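Local coordinates for protein carbon monoxide oxidation system transcription regulator CooA-1 (Carboxydothermus hydrogenoformans, PDB 2HKX) that probably acts as a heme-containing, DNA-binding transcription factor that senses carbon monoxide, at residues K26-Q31 and R101-I106; R46-L51 and F79-R84; S54-V59 and L70-A75; A37-P42 and A85-M90. The protein carries 2 engineered substitutions. All blocks are in the same frame, centred on the assembly; numbering follows the deposited sequence.

Contact 1: residues K26-Q31 and R101-I106. With HEM (protoporphyrin IX containing Fe), chain C.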
# COMPACT_ATOMS: atom_id res chain seq x y z
N LYS A 26 25.59 1.17 9.86
CA LYS A 26 26.61 2.24 9.67
C LYS A 26 25.98 3.30 8.55
O LYS A 26 25.97 4.55 8.74
CB LYS A 26 28.00 1.65 9.21
CG LYS A 26 28.61 0.56 10.22
CD LYS A 26 29.63 1.19 11.22
CE LYS A 26 29.21 0.90 12.68
NZ LYS A 26 27.66 1.34 12.95
N GLU A 27 25.69 2.62 7.39
CA GLU A 27 25.31 3.28 6.11
C GLU A 27 23.88 3.90 6.34
O GLU A 27 23.22 4.34 5.38
CB GLU A 27 25.42 2.29 4.95
CG GLU A 27 26.81 1.72 4.75
CD GLU A 27 27.84 2.80 4.46
OE1 GLU A 27 27.46 3.99 4.41
OE2 GLU A 27 29.02 2.45 4.27
N PHE A 28 23.42 3.92 7.65
CA PHE A 28 22.18 4.65 7.94
C PHE A 28 22.43 5.83 8.88
O PHE A 28 23.07 5.67 9.93
CB PHE A 28 21.10 3.74 8.53
CG PHE A 28 20.35 2.96 7.49
CD1 PHE A 28 20.71 1.66 7.18
CD2 PHE A 28 19.27 3.54 6.82
CE1 PHE A 28 20.01 0.93 6.22
CE2 PHE A 28 18.56 2.83 5.85
CZ PHE A 28 18.94 1.52 5.55
N ARG A 29 21.94 7.01 8.47
CA ARG A 29 21.98 8.19 9.33
C ARG A 29 20.75 8.20 10.23
O ARG A 29 19.70 7.70 9.84
CB ARG A 29 22.04 9.47 8.51
CG ARG A 29 23.28 9.61 7.64
CD ARG A 29 23.89 10.99 7.76
NE ARG A 29 24.95 11.02 8.76
CZ ARG A 29 24.87 11.62 9.95
NH1 ARG A 29 23.77 12.26 10.31
NH2 ARG A 29 25.91 11.57 10.77
N GLU A 30 20.90 8.76 11.42
CA GLU A 30 19.78 8.88 12.36
C GLU A 30 19.33 10.34 12.43
O GLU A 30 20.15 11.25 12.41
CB GLU A 30 20.21 8.35 13.74
CG GLU A 30 19.17 8.47 14.85
CD GLU A 30 19.64 7.86 16.17
OE1 GLU A 30 19.51 8.52 17.22
OE2 GLU A 30 20.13 6.70 16.14
N GLN A 31 18.01 10.54 12.49
CA GLN A 31 17.44 11.86 12.73
C GLN A 31 16.22 11.70 13.63
O GLN A 31 15.43 10.77 13.46
CB GLN A 31 17.07 12.57 11.42
CG GLN A 31 16.77 14.08 11.55
CD GLN A 31 16.92 14.88 10.24
OE1 GLN A 31 16.50 16.03 10.16
NE2 GLN A 31 17.53 14.27 9.23
N ARG A 101 20.48 5.95 -3.81
CA ARG A 101 21.62 5.24 -4.42
C ARG A 101 22.32 4.32 -3.41
O ARG A 101 22.71 3.19 -3.75
CB ARG A 101 22.65 6.21 -5.03
CG ARG A 101 23.47 5.62 -6.22
CD ARG A 101 24.88 6.26 -6.34
NE ARG A 101 24.91 7.62 -5.80
CZ ARG A 101 24.85 8.73 -6.52
NH1 ARG A 101 24.79 8.69 -7.85
NH2 ARG A 101 24.86 9.91 -5.90
N ASN A 102 22.45 4.78 -2.17
CA ASN A 102 23.04 3.97 -1.12
C ASN A 102 22.17 2.77 -0.78
O ASN A 102 22.68 1.66 -0.61
CB ASN A 102 23.28 4.82 0.12
CG ASN A 102 24.60 4.49 0.79
OD1 ASN A 102 24.63 4.03 1.94
ND2 ASN A 102 25.72 4.74 0.08
N PHE A 103 20.86 2.98 -0.69
CA PHE A 103 19.90 1.89 -0.45
C PHE A 103 19.92 0.82 -1.53
O PHE A 103 19.79 -0.37 -1.26
CB PHE A 103 18.48 2.41 -0.30
CG PHE A 103 17.54 1.39 0.24
CD1 PHE A 103 17.61 1.00 1.57
CD2 PHE A 103 16.59 0.80 -0.58
CE1 PHE A 103 16.76 0.04 2.08
CE2 PHE A 103 15.72 -0.15 -0.08
CZ PHE A 103 15.81 -0.53 1.26
N GLN A 104 20.10 1.27 -2.76
CA GLN A 104 20.19 0.37 -3.90
C GLN A 104 21.40 -0.57 -3.79
O GLN A 104 21.35 -1.70 -4.27
CB GLN A 104 20.19 1.18 -5.19
CG GLN A 104 18.87 1.95 -5.36
CD GLN A 104 18.90 2.96 -6.48
OE1 GLN A 104 19.97 3.49 -6.85
NE2 GLN A 104 17.73 3.24 -7.04
N ASN A 105 22.45 -0.10 -3.13
CA ASN A 105 23.64 -0.91 -2.84
C ASN A 105 23.41 -1.91 -1.70
O ASN A 105 23.85 -3.05 -1.77
CB ASN A 105 24.84 -0.00 -2.53
CG ASN A 105 25.33 0.77 -3.75
OD1 ASN A 105 24.65 0.86 -4.77
ND2 ASN A 105 26.53 1.33 -3.64
N ILE A 106 22.72 -1.47 -0.65
CA ILE A 106 22.38 -2.29 0.52
C ILE A 106 21.48 -3.51 0.20
O ILE A 106 21.58 -4.56 0.84
CB ILE A 106 21.65 -1.44 1.58
CG1 ILE A 106 22.61 -0.47 2.26
CG2 ILE A 106 20.93 -2.34 2.59
CD1 ILE A 106 22.00 0.87 2.60
CHA HEM C . 6.96 6.42 -6.19
CHB HEM C . 6.76 3.97 -2.02
CHC HEM C . 11.50 2.81 -2.38
CHD HEM C . 11.42 4.41 -6.92
C1A HEM C . 6.46 5.91 -5.01
C2A HEM C . 5.14 6.12 -4.45
C3A HEM C . 5.09 5.44 -3.31
C4A HEM C . 6.37 4.78 -3.09
CMA HEM C . 3.87 5.36 -2.36
CAA HEM C . 4.01 7.00 -5.07
CBA HEM C . 4.62 8.27 -5.70
CGA HEM C . 3.85 9.56 -5.50
O1A HEM C . 3.28 10.07 -6.49
O2A HEM C . 3.80 10.12 -4.38
C1B HEM C . 8.02 3.44 -1.75
C2B HEM C . 8.37 2.60 -0.62
C3B HEM C . 9.67 2.28 -0.72
C4B HEM C . 10.20 2.90 -1.92
CMB HEM C . 7.39 2.16 0.50
CAB HEM C . 10.50 1.41 0.25
CBB HEM C . 10.06 0.20 0.67
C1C HEM C . 11.91 3.09 -3.66
C2C HEM C . 13.19 2.74 -4.27
C3C HEM C . 13.17 3.18 -5.53
C4C HEM C . 11.87 3.82 -5.75
CMC HEM C . 14.36 1.99 -3.61
CAC HEM C . 14.33 3.02 -6.55
CBC HEM C . 14.81 4.08 -7.24
C1D HEM C . 10.24 5.12 -7.09
C2D HEM C . 9.98 5.87 -8.30
C3D HEM C . 8.59 6.53 -8.11
C4D HEM C . 8.16 6.06 -6.79
CMD HEM C . 10.94 5.97 -9.51
CAD HEM C . 7.84 7.45 -9.14
CBD HEM C . 8.48 8.84 -9.38
CGD HEM C . 9.17 9.11 -10.74
O1D HEM C . 8.55 9.60 -11.73
O2D HEM C . 10.41 8.86 -10.87
NA HEM C . 7.17 5.12 -4.14
NB HEM C . 9.18 3.60 -2.51
NC HEM C . 11.13 3.73 -4.59
ND HEM C . 9.16 5.24 -6.20
FE HEM C . 9.14 4.45 -4.29

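Contact 2: residues R46-L51 and F79-R84. With HEM (protoporphyrin IX containing Fe), chain C.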
# COMPACT_ATOMS: atom_id res chain seq x y z
N ARG A 46 15.79 16.23 -1.69
CA ARG A 46 16.47 14.99 -1.36
C ARG A 46 15.56 13.78 -1.57
O ARG A 46 14.39 13.80 -1.18
CB ARG A 46 16.95 15.04 0.09
CG ARG A 46 18.42 15.34 0.24
CD ARG A 46 18.83 15.16 1.69
NE ARG A 46 20.11 14.47 1.82
CZ ARG A 46 20.60 14.00 2.96
NH1 ARG A 46 19.92 14.15 4.09
NH2 ARG A 46 21.78 13.39 2.98
N ASN A 47 16.11 12.74 -2.19
CA ASN A 47 15.38 11.49 -2.35
C ASN A 47 16.00 10.33 -1.56
O ASN A 47 17.05 9.81 -1.89
CB ASN A 47 15.13 11.17 -3.84
CG ASN A 47 13.87 11.87 -4.39
OD1 ASN A 47 13.68 11.93 -5.61
ND2 ASN A 47 13.01 12.40 -3.50
N LEU A 48 15.31 9.97 -0.49
CA LEU A 48 15.82 9.07 0.53
C LEU A 48 14.90 7.87 0.72
O LEU A 48 13.72 7.92 0.37
CB LEU A 48 15.92 9.82 1.88
CG LEU A 48 16.59 11.21 1.92
CD1 LEU A 48 16.56 11.81 3.33
CD2 LEU A 48 18.03 11.14 1.41
N VAL A 49 15.46 6.80 1.28
CA VAL A 49 14.66 5.74 1.89
C VAL A 49 14.88 5.80 3.40
O VAL A 49 16.00 6.00 3.87
CB VAL A 49 14.99 4.35 1.33
CG1 VAL A 49 14.26 3.26 2.10
CG2 VAL A 49 14.63 4.28 -0.15
N PHE A 50 13.81 5.65 4.17
CA PHE A 50 13.93 5.72 5.61
C PHE A 50 13.10 4.65 6.30
O PHE A 50 12.07 4.20 5.78
CB PHE A 50 13.56 7.14 6.13
CG PHE A 50 12.07 7.46 6.05
CD1 PHE A 50 11.23 7.18 7.12
CD2 PHE A 50 11.53 8.07 4.91
CE1 PHE A 50 9.85 7.49 7.05
CE2 PHE A 50 10.16 8.39 4.82
CZ PHE A 50 9.31 8.10 5.89
N LEU A 51 13.56 4.23 7.47
CA LEU A 51 12.70 3.43 8.33
C LEU A 51 12.55 4.03 9.71
O LEU A 51 13.48 4.64 10.22
CB LEU A 51 13.12 1.96 8.41
CG LEU A 51 14.46 1.52 8.93
CD1 LEU A 51 14.23 0.26 9.71
CD2 LEU A 51 15.37 1.26 7.75
N PHE A 79 9.74 3.59 4.12
CA PHE A 79 9.12 4.50 3.16
C PHE A 79 10.19 5.25 2.38
O PHE A 79 11.38 5.05 2.59
CB PHE A 79 8.14 5.47 3.86
CG PHE A 79 6.85 5.75 3.06
CD1 PHE A 79 5.88 4.76 2.89
CD2 PHE A 79 6.63 6.99 2.47
CE1 PHE A 79 4.72 4.99 2.15
CE2 PHE A 79 5.46 7.26 1.73
CZ PHE A 79 4.51 6.25 1.57
N CYS A 80 9.75 6.09 1.45
CA CYS A 80 10.65 6.92 0.67
C CYS A 80 10.24 8.40 0.80
O CYS A 80 9.28 8.74 1.54
CB CYS A 80 10.64 6.47 -0.79
SG CYS A 80 9.05 6.85 -1.65
N THR A 81 10.96 9.27 0.10
CA THR A 81 10.68 10.70 0.11
C THR A 81 10.27 11.21 -1.27
O THR A 81 10.01 12.39 -1.44
CB THR A 81 11.87 11.55 0.66
OG1 THR A 81 12.99 11.45 -0.23
CG2 THR A 81 12.29 11.11 2.07
N HIS A 82 10.19 10.34 -2.26
CA HIS A 82 9.84 10.81 -3.60
C HIS A 82 8.35 10.67 -3.86
O HIS A 82 7.94 10.24 -4.94
CB HIS A 82 10.64 10.10 -4.67
CG HIS A 82 10.69 8.63 -4.45
ND1 HIS A 82 11.73 8.02 -3.78
CD2 HIS A 82 9.81 7.66 -4.75
CE1 HIS A 82 11.50 6.72 -3.71
NE2 HIS A 82 10.33 6.48 -4.28
N THR A 83 7.57 11.06 -2.87
CA THR A 83 6.14 10.96 -2.94
C THR A 83 5.54 12.37 -2.77
O THR A 83 6.16 13.23 -2.14
CB THR A 83 5.66 9.95 -1.86
OG1 THR A 83 5.00 8.85 -2.49
CG2 THR A 83 4.81 10.57 -0.80
N ARG A 84 4.36 12.60 -3.34
CA ARG A 84 3.60 13.86 -3.16
C ARG A 84 3.01 14.04 -1.77
O ARG A 84 2.24 14.98 -1.50
CB ARG A 84 2.44 13.90 -4.15
CG ARG A 84 1.20 13.11 -3.68
CD ARG A 84 0.19 12.96 -4.81
NE ARG A 84 0.69 11.89 -5.67
CZ ARG A 84 0.52 11.79 -6.98
NH1 ARG A 84 -0.16 12.70 -7.66
NH2 ARG A 84 1.04 10.74 -7.58
CHA HEM C . 6.96 6.42 -6.19
CHB HEM C . 6.76 3.97 -2.02
CHC HEM C . 11.50 2.81 -2.38
CHD HEM C . 11.42 4.41 -6.92
C1A HEM C . 6.46 5.91 -5.01
C2A HEM C . 5.14 6.12 -4.45
C3A HEM C . 5.09 5.44 -3.31
C4A HEM C . 6.37 4.78 -3.09
CMA HEM C . 3.87 5.36 -2.36
CAA HEM C . 4.01 7.00 -5.07
CBA HEM C . 4.62 8.27 -5.70
CGA HEM C . 3.85 9.56 -5.50
O1A HEM C . 3.28 10.07 -6.49
O2A HEM C . 3.80 10.12 -4.38
C1B HEM C . 8.02 3.44 -1.75
C2B HEM C . 8.37 2.60 -0.62
C3B HEM C . 9.67 2.28 -0.72
C4B HEM C . 10.20 2.90 -1.92
CMB HEM C . 7.39 2.16 0.50
CAB HEM C . 10.50 1.41 0.25
CBB HEM C . 10.06 0.20 0.67
C1C HEM C . 11.91 3.09 -3.66
C2C HEM C . 13.19 2.74 -4.27
C3C HEM C . 13.17 3.18 -5.53
C4C HEM C . 11.87 3.82 -5.75
CMC HEM C . 14.36 1.99 -3.61
CAC HEM C . 14.33 3.02 -6.55
CBC HEM C . 14.81 4.08 -7.24
C1D HEM C . 10.24 5.12 -7.09
C2D HEM C . 9.98 5.87 -8.30
C3D HEM C . 8.59 6.53 -8.11
C4D HEM C . 8.16 6.06 -6.79
CMD HEM C . 10.94 5.97 -9.51
CAD HEM C . 7.84 7.45 -9.14
CBD HEM C . 8.48 8.84 -9.38
CGD HEM C . 9.17 9.11 -10.74
O1D HEM C . 8.55 9.60 -11.73
O2D HEM C . 10.41 8.86 -10.87
NA HEM C . 7.17 5.12 -4.14
NB HEM C . 9.18 3.60 -2.51
NC HEM C . 11.13 3.73 -4.59
ND HEM C . 9.16 5.24 -6.20
FE HEM C . 9.14 4.45 -4.29

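Contact 3: residues S54-V59 and L70-A75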
# COMPACT_ATOMS: atom_id res chain seq x y z
N SER A 54 11.90 4.26 15.97
CA SER A 54 10.99 4.35 17.10
C SER A 54 9.96 5.44 16.87
O SER A 54 10.22 6.43 16.19
CB SER A 54 11.74 4.56 18.42
OG SER A 54 12.30 5.86 18.51
N GLY A 55 8.78 5.24 17.44
CA GLY A 55 7.67 6.17 17.31
C GLY A 55 6.68 5.76 16.24
O GLY A 55 6.35 4.57 16.10
N ARG A 56 6.25 6.74 15.46
CA ARG A 56 5.01 6.65 14.69
C ARG A 56 4.88 7.85 13.78
O ARG A 56 4.87 8.99 14.24
CB ARG A 56 3.83 6.67 15.66
CG ARG A 56 2.50 6.34 15.06
CD ARG A 56 1.49 6.20 16.19
NE ARG A 56 0.35 5.40 15.78
CZ ARG A 56 -0.89 5.56 16.25
NH1 ARG A 56 -1.14 6.52 17.12
NH2 ARG A 56 -1.88 4.79 15.81
N VAL A 57 4.81 7.61 12.48
CA VAL A 57 4.62 8.72 11.54
C VAL A 57 3.40 8.51 10.61
O VAL A 57 2.96 7.39 10.36
CB VAL A 57 5.93 9.13 10.76
CG1 VAL A 57 7.17 9.03 11.66
CG2 VAL A 57 6.15 8.29 9.53
N ARG A 58 2.92 9.64 10.10
CA ARG A 58 1.67 9.77 9.40
C ARG A 58 2.01 10.19 7.96
O ARG A 58 2.74 11.15 7.76
CB ARG A 58 0.91 10.87 10.13
CG ARG A 58 -0.50 10.99 9.79
CD ARG A 58 -1.02 12.33 10.29
NE ARG A 58 -2.13 12.64 9.42
CZ ARG A 58 -2.48 13.85 9.03
NH1 ARG A 58 -1.82 14.93 9.45
NH2 ARG A 58 -3.53 13.95 8.23
N VAL A 59 1.49 9.48 6.97
CA VAL A 59 1.74 9.82 5.58
C VAL A 59 0.42 10.33 5.10
O VAL A 59 -0.61 9.68 5.29
CB VAL A 59 2.19 8.59 4.74
CG1 VAL A 59 2.34 8.96 3.27
CG2 VAL A 59 3.49 7.99 5.34
N LEU A 70 -3.08 8.59 4.44
CA LEU A 70 -2.90 7.37 3.63
C LEU A 70 -2.48 6.21 4.51
O LEU A 70 -2.94 5.08 4.34
CB LEU A 70 -1.84 7.58 2.54
CG LEU A 70 -2.16 8.66 1.49
CD1 LEU A 70 -0.92 9.10 0.76
CD2 LEU A 70 -3.24 8.21 0.52
N ALA A 71 -1.56 6.47 5.41
CA ALA A 71 -0.97 5.41 6.21
C ALA A 71 -0.37 5.96 7.50
O ALA A 71 -0.06 7.15 7.59
CB ALA A 71 0.09 4.66 5.41
N ILE A 72 -0.26 5.09 8.50
CA ILE A 72 0.53 5.34 9.69
C ILE A 72 1.71 4.36 9.67
O ILE A 72 1.53 3.17 9.43
CB ILE A 72 -0.29 5.14 10.99
CG1 ILE A 72 -1.52 6.06 11.02
CG2 ILE A 72 0.57 5.38 12.21
CD1 ILE A 72 -1.22 7.49 10.54
N LEU A 73 2.93 4.88 9.85
CA LEU A 73 4.13 4.04 9.86
C LEU A 73 4.57 3.87 11.29
O LEU A 73 4.65 4.85 12.04
CB LEU A 73 5.26 4.65 9.02
CG LEU A 73 4.90 5.02 7.57
CD1 LEU A 73 6.10 5.69 6.89
CD2 LEU A 73 4.41 3.80 6.81
N GLU A 74 4.81 2.61 11.66
CA GLU A 74 5.26 2.22 12.99
C GLU A 74 6.73 1.78 12.94
O GLU A 74 7.32 1.66 11.87
CB GLU A 74 4.39 1.07 13.49
CG GLU A 74 2.91 1.36 13.55
CD GLU A 74 2.49 2.13 14.80
OE1 GLU A 74 3.34 2.31 15.71
OE2 GLU A 74 1.33 2.57 14.88
N ALA A 75 7.33 1.53 14.10
CA ALA A 75 8.71 1.03 14.17
C ALA A 75 8.88 -0.26 13.34
O ALA A 75 8.11 -1.22 13.49
CB ALA A 75 9.12 0.78 15.62

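Contact 4: residues A37-P42 and A85-M90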
# COMPACT_ATOMS: atom_id res chain seq x y z
N ALA A 37 6.14 17.46 14.24
CA ALA A 37 7.14 17.91 13.28
C ALA A 37 6.97 17.23 11.92
O ALA A 37 6.73 16.02 11.84
CB ALA A 37 8.54 17.71 13.81
N ILE A 38 7.07 18.02 10.87
CA ILE A 38 7.05 17.51 9.52
C ILE A 38 8.43 16.95 9.17
O ILE A 38 9.41 17.69 9.09
CB ILE A 38 6.73 18.65 8.52
CG1 ILE A 38 5.57 19.53 9.01
CG2 ILE A 38 6.48 18.09 7.13
CD1 ILE A 38 4.22 18.86 9.10
N LEU A 39 8.52 15.64 8.95
CA LEU A 39 9.79 15.03 8.51
C LEU A 39 10.07 15.42 7.08
O LEU A 39 11.17 15.85 6.76
CB LEU A 39 9.74 13.50 8.58
CG LEU A 39 9.80 12.81 9.94
CD1 LEU A 39 8.61 13.17 10.84
CD2 LEU A 39 9.90 11.31 9.72
N TYR A 40 9.06 15.27 6.22
CA TYR A 40 9.23 15.53 4.80
C TYR A 40 8.00 16.15 4.18
O TYR A 40 6.87 15.94 4.62
CB TYR A 40 9.64 14.26 4.01
CG TYR A 40 10.91 13.63 4.55
CD1 TYR A 40 10.86 12.49 5.35
CD2 TYR A 40 12.16 14.20 4.29
CE1 TYR A 40 12.01 11.92 5.88
CE2 TYR A 40 13.33 13.63 4.82
CZ TYR A 40 13.24 12.49 5.61
OH TYR A 40 14.36 11.92 6.14
N THR A 41 8.27 16.91 3.13
CA THR A 41 7.32 17.67 2.37
C THR A 41 7.22 16.99 0.99
O THR A 41 8.08 16.17 0.65
CB THR A 41 7.87 19.12 2.28
OG1 THR A 41 6.79 20.06 2.24
CG2 THR A 41 8.79 19.30 1.09
N PRO A 42 6.17 17.26 0.20
CA PRO A 42 6.12 16.63 -1.12
C PRO A 42 7.28 17.03 -2.05
O PRO A 42 7.81 16.19 -2.79
CB PRO A 42 4.79 17.13 -1.70
CG PRO A 42 4.01 17.59 -0.53
CD PRO A 42 4.99 18.11 0.45
N ALA A 85 3.35 13.15 -0.86
CA ALA A 85 2.71 13.17 0.45
C ALA A 85 3.53 13.87 1.50
O ALA A 85 4.76 13.90 1.43
CB ALA A 85 2.41 11.78 0.88
N PHE A 86 2.84 14.47 2.46
CA PHE A 86 3.47 14.96 3.66
C PHE A 86 3.74 13.81 4.60
O PHE A 86 3.06 12.79 4.55
CB PHE A 86 2.61 16.02 4.33
CG PHE A 86 2.58 17.31 3.58
CD1 PHE A 86 1.73 17.48 2.48
CD2 PHE A 86 3.41 18.36 3.96
CE1 PHE A 86 1.71 18.68 1.78
CE2 PHE A 86 3.39 19.58 3.26
CZ PHE A 86 2.55 19.73 2.17
N ILE A 87 4.75 13.98 5.45
CA ILE A 87 5.14 12.96 6.43
C ILE A 87 5.41 13.69 7.75
O ILE A 87 6.29 14.52 7.82
CB ILE A 87 6.39 12.12 5.97
CG1 ILE A 87 6.15 11.53 4.57
CG2 ILE A 87 6.70 11.02 7.00
CD1 ILE A 87 7.32 10.85 3.94
N GLN A 88 4.60 13.37 8.76
CA GLN A 88 4.60 14.07 10.02
C GLN A 88 4.77 13.09 11.18
O GLN A 88 4.20 11.98 11.17
CB GLN A 88 3.29 14.88 10.17
CG GLN A 88 3.02 15.52 11.54
CD GLN A 88 1.77 16.39 11.59
OE1 GLN A 88 1.84 17.60 11.88
NE2 GLN A 88 0.60 15.79 11.36
N ALA A 89 5.53 13.52 12.18
CA ALA A 89 5.62 12.84 13.46
C ALA A 89 4.29 12.95 14.20
O ALA A 89 3.76 14.05 14.39
CB ALA A 89 6.76 13.43 14.31
N MET A 90 3.76 11.80 14.60
CA MET A 90 2.54 11.75 15.39
C MET A 90 2.94 11.76 16.85
O MET A 90 2.11 11.97 17.74
CB MET A 90 1.76 10.48 15.09
CG MET A 90 1.13 10.48 13.73
SD MET A 90 0.16 8.98 13.48
CE MET A 90 -1.34 9.45 14.35
O HOH W 1 7.35 13.16 1.50

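Contact 1: residues K26-Q31 and R101-I106
F28 reaches F103 and I106 where helix 100-109 packs beside the lead-in to strand 29-33, at one end of the beta roll (jelly roll) of the cyclic nucleotide-binding-type domain. The tip of the F28 ring does the touching: CZ comes to 4.2 Å from CD1 of F103, approaching that ring at its edge and close to its plane. The neighbouring F28 CE1 lies 4.1 Å from I106 CD1, the end of the longer branch of the isoleucine. Large apolar side chains suit these three buried positions. On the more exposed flank, E27 CB stands 3.6 Å from N102 OD1, and the two side chains cross at about a right angle, with carboxylate and amide planes 63° apart. Further out, T98 of strand 93-99 ties both segments down: its OG1 hydrogen-bonds the backbone O of E27 and, more weakly, OD1 of N102. The F103 side chain is swung away from its own amide nitrogen (chi1 -167°), which carries the ring between F28 and the heme, with F113 and M117 of helix 111-137 also against it. On the heme side, F103 CD2 lies 3.9 Å from the porphyrin methyl CMC.

Contact 2: residues R46-L51 and F79-R84
T81 crosses to R46 and L48 with all three of its side-chain atoms. CB lies 3.8 Å from R46 O; from there the hydroxyl branch is set between the backbone N and the carbonyl carbon (chi1 66°), where OG1 can be used twice. It donates to R46 O over 2.9 Å, from a position tilted out of the carbonyl plane, and accepts from L48 N at 2.8 Å in a fairly straight bond (163°). The methyl CG2 rests 3.9 Å from L48 CB. A threonine thus serves a backbone carbonyl and a backbone amide of the facing segment with one arm while offering carbon with the other. A valine here would probably leave R46 O and L48 N without these partners and the chain leading into the turn at H82 less firmly held. At the other end of the pairing, F50 and F79 form an antiparallel hydrogen-bonded pair, and F79 CA lies over one face of the F50 ring. Next after T81, H82 carries its CB to 3.5 Å from N47 ND2, amide and imidazole planes being 82° apart, and binds the heme iron through NE2 at 2.4 Å; a bound carbon monoxide lies about 4 Å from the H82 side chain. Strand 48-54 lies between 78-80 and 93-99 in its sheet; Y40 of strand 38-40 packs on T81 and L48, while V49 leans on I100 and F103 of helix 100-109.

Contact 3: residues S54-V59 and L70-A75
The R56 guanidinium receives E74 OE2 at its edge, somewhat tilted from its plane, and has I72 CG2 obliquely beside it. NE donates to OE2 over 3.1 Å in a salt bridge that comes from the syn side of the carboxylate oxygen but out of the carboxylate plane, with the two flat groups 35° apart. The arginine runs extended from CG to NE alongside the glutamate, and its CG passes 3.6 Å from I72 CG2. NH1 hydrogen-bonds G168 O and NH2, weakly, L167 O, so the same group also reaches residues of the Crp-like helix-turn-helix family region, which probably binds DNA. A methionine in its place would probably leave E74 without its charged mate and break these links to L167 and G168. On the other face, L73 CD1 fits against V57 CG2 (3.7 Å) and V59 CG2 (3.8 Å), branched apolar chains suited to the buried core. G55 adopts backbone angles at which a CB would press on the carbonyl O of S54. Strands 56-63 and 66-74 pair through V57 with L73, where L73 N donates to V57 O over 2.6 Å. V59 O then takes L70 N at 2.8 Å and, weakly, A71 N: a classic beta bulge in an antiparallel hairpin of the beta roll.

Contact 4: residues A37-P42 and A85-M90
The antiparallel pairing of strands 38-40 and 86-89 carries a classic beta bulge: L39 and Y40 both face I87. I87 O accepts from L39 N at 2.7 Å and from Y40 N at a longer 3.3 Å, while I87 N returns a bond to Y40 O. The extra residue shifts the register by one after the I38-Q88 pair. L39 CD1 comes to 3.9 Å from A89 CB; alanine is small enough to leave room for the leucine. Y40 CB meets I87 CD1 at 4.1 Å, and the tyrosine ring continues inward to the ring of F50. Strand 38-40 borders one of the two four-stranded antiparallel sheets of the beta roll, with 86-89 lying between it and 56-63. Beyond the bulge, P42 sits over the centre of one face of the F86 ring in a CH-pi contact, its CD 3.5 Å from the ring centroid and 14° off the normal. Proline suits this spot, its compact ring presenting CH groups to the aromatic face. I38 CG2 approaches the F86 ring at its edge, 4.4 Å from CD2. Past the last bridge, a water donates to A85 O at 2.7 Å and to T41 O at 3.2 Å.

In the fold
The four contacts belong to one beta roll with heme at its side; contact 1 touches contact 2 but neither 3 nor 4. Contact 2 supplies the axial ligand of the heme iron, H82, and contact 1 adds F103, about 8 Å from the H82 side chain; the two meet at F103 CD2 and V49 CG2, 4.0 Å apart. Contacts 3 and 4 share the other sheet, where a probable hydrogen bond runs from R58 N to Q88 O (2.9 Å). The two sheets face each other through F79 CB and L73 CD1, 3.7 Å apart, joining contacts 2 and 3. Segment 85-90 of contact 4 continues directly from 79-84 of contact 2: R84 O lies 3.3 Å from P42 CG, and the A85 side chain is about 6 Å from the heme.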